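PDB 4M8R: hypothetical protein from Bacteroides caccae, which is of unknown function but joins an N-terminal Ig-like domain to a WD40-like domain of the beta-propeller class. Local coordinates for residues 156-159 and 160-163. Residues are numbered along the deposited sequence; the frame is centred on the assembly and turned at random.
Sequences VNLQ and KTYG
T161 closes this loop by turning its side chain back onto L158, three residues earlier in the chain. Residues L158 to T161 form a type II beta turn, whose backbone bond runs from T161 N to L158 O (3.1 Å). The same carbonyl oxygen accepts a second hydrogen bond, from T161 OG1 at 2.6 Å, and this hydroxyl lies in the carbonyl plane whereas the amide donor is tilted from it by 19°. The hydroxyl is put there by chi1 of T161, 57°, which sets OG1 between its own backbone N and carbonyl carbon. The other branch, the methyl CG2, then falls against the aliphatic part of L158, 3.7 Å from CB, with the two side chains crossing at about a right angle.

On the G163 side, N157 reaches across the mouth of the loop. With CG anti to the backbone N (chi1 168°), its amide passes alongside T161, running the opposite way, and ND2 donates to G163 O at 3.0 Å. The acceptor sits almost exactly in the plane of the amide. ND2 also bonds to the backbone O of the C-terminal N423, whose side chain takes the amide of K160.

A water bridges the two arms of the loop: it accepts from L158 N (2.8 Å) and donates to T161 OG1 and G163 O. Q159 and K160, at the turn's corners, extend their chains outward, Q159 to N205 and K160 to S316.

The loop connects neighbouring antiparallel strands 153-156 and 163-170 of the WD40-like domain. L158 O and G163 O are each gripped twice, the first by T161 alone and the second by N157 and water, which should hold the connection in shape largely through side-chain and water bonds added to a single turn bond.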
loop_
_atom_site.group_PDB
_atom_site.type_symbol
_atom_site.label_atom_id
_atom_site.label_comp_id
_atom_site.label_asym_id
_atom_site.label_seq_id
_atom_site.Cartn_x
_atom_site.Cartn_y
_atom_site.Cartn_z
ATOM N N VAL A 156 -15.374 13.517 19.501
ATOM C CA VAL A 156 -14.349 13.364 18.478
ATOM C C VAL A 156 -14.826 12.410 17.396
ATOM O O VAL A 156 -15.840 11.733 17.557
ATOM C CB VAL A 156 -13.042 12.804 19.071
ATOM C CG1 VAL A 156 -12.463 13.768 20.087
ATOM C CG2 VAL A 156 -13.271 11.441 19.710
ATOM N N ASN A 157 -14.076 12.352 16.302
ATOM C CA ASN A 157 -14.401 11.477 15.188
ATOM C C ASN A 157 -13.230 10.583 14.850
ATOM O O ASN A 157 -12.087 11.023 14.856
ATOM C CB ASN A 157 -14.759 12.306 13.959
ATOM C CG ASN A 157 -14.817 11.474 12.682
ATOM O OD1 ASN A 157 -13.968 11.615 11.801
ATOM N ND2 ASN A 157 -15.824 10.606 12.572
ATOM N N LEU A 158 -13.515 9.316 14.576
ATOM C CA LEU A 158 -12.545 8.447 13.940
ATOM C C LEU A 158 -12.865 8.451 12.462
ATOM O O LEU A 158 -13.967 8.094 12.068
ATOM C CB LEU A 158 -12.621 7.030 14.497
ATOM C CG LEU A 158 -11.679 6.020 13.836
ATOM C CD1 LEU A 158 -10.230 6.478 13.920
ATOM C CD2 LEU A 158 -11.857 4.657 14.485
ATOM N N GLN A 159 -11.905 8.854 11.642
ATOM C CA GLN A 159 -12.170 9.043 10.226
ATOM C C GLN A 159 -12.828 7.811 9.602
ATOM O O GLN A 159 -12.477 6.676 9.921
ATOM C CB GLN A 159 -10.899 9.430 9.464
ATOM C CG GLN A 159 -9.764 8.418 9.524
ATOM C CD GLN A 159 -8.664 8.691 8.504
ATOM O OE1 GLN A 159 -8.742 9.643 7.719
ATOM N NE2 GLN A 159 -7.633 7.846 8.508
ATOM N N LYS A 160 -13.805 8.067 8.733
ATOM C CA LYS A 160 -14.535 7.046 7.960
ATOM C C LYS A 160 -15.600 6.276 8.729
ATOM O O LYS A 160 -16.283 5.451 8.140
ATOM C CB LYS A 160 -13.584 6.067 7.264
ATOM C CG LYS A 160 -12.562 6.737 6.364
ATOM C CD LYS A 160 -11.664 5.705 5.712
ATOM C CE LYS A 160 -10.655 6.362 4.789
ATOM N NZ LYS A 160 -9.694 5.356 4.260
ATOM N N THR A 161 -15.765 6.536 10.020
ATOM C CA THR A 161 -16.778 5.834 10.807
ATOM C C THR A 161 -18.181 6.398 10.633
ATOM O O THR A 161 -19.158 5.729 10.959
ATOM C CB THR A 161 -16.432 5.845 12.305
ATOM O OG1 THR A 161 -16.294 7.195 12.760
ATOM C CG2 THR A 161 -15.143 5.087 12.544
ATOM N N TYR A 162 -18.277 7.616 10.108
ATOM C CA TYR A 162 -19.557 8.327 9.938
ATOM C C TYR A 162 -20.371 8.299 11.228
ATOM O O TYR A 162 -21.511 7.825 11.262
ATOM C CB TYR A 162 -20.367 7.790 8.742
ATOM C CG TYR A 162 -21.438 8.755 8.257
ATOM C CD1 TYR A 162 -21.105 10.035 7.816
ATOM C CD2 TYR A 162 -22.778 8.382 8.215
ATOM C CE1 TYR A 162 -22.073 10.919 7.368
ATOM C CE2 TYR A 162 -23.757 9.262 7.766
ATOM C CZ TYR A 162 -23.397 10.530 7.345
ATOM O OH TYR A 162 -24.360 11.407 6.895
ATOM N N GLY A 163 -19.747 8.817 12.280
ATOM C CA GLY A 163 -20.381 8.977 13.574
ATOM C C GLY A 163 -19.407 9.615 14.544
ATOM O O GLY A 163 -18.268 9.916 14.172
HETATM O O HOH W 1 -16.064 8.381 15.297
#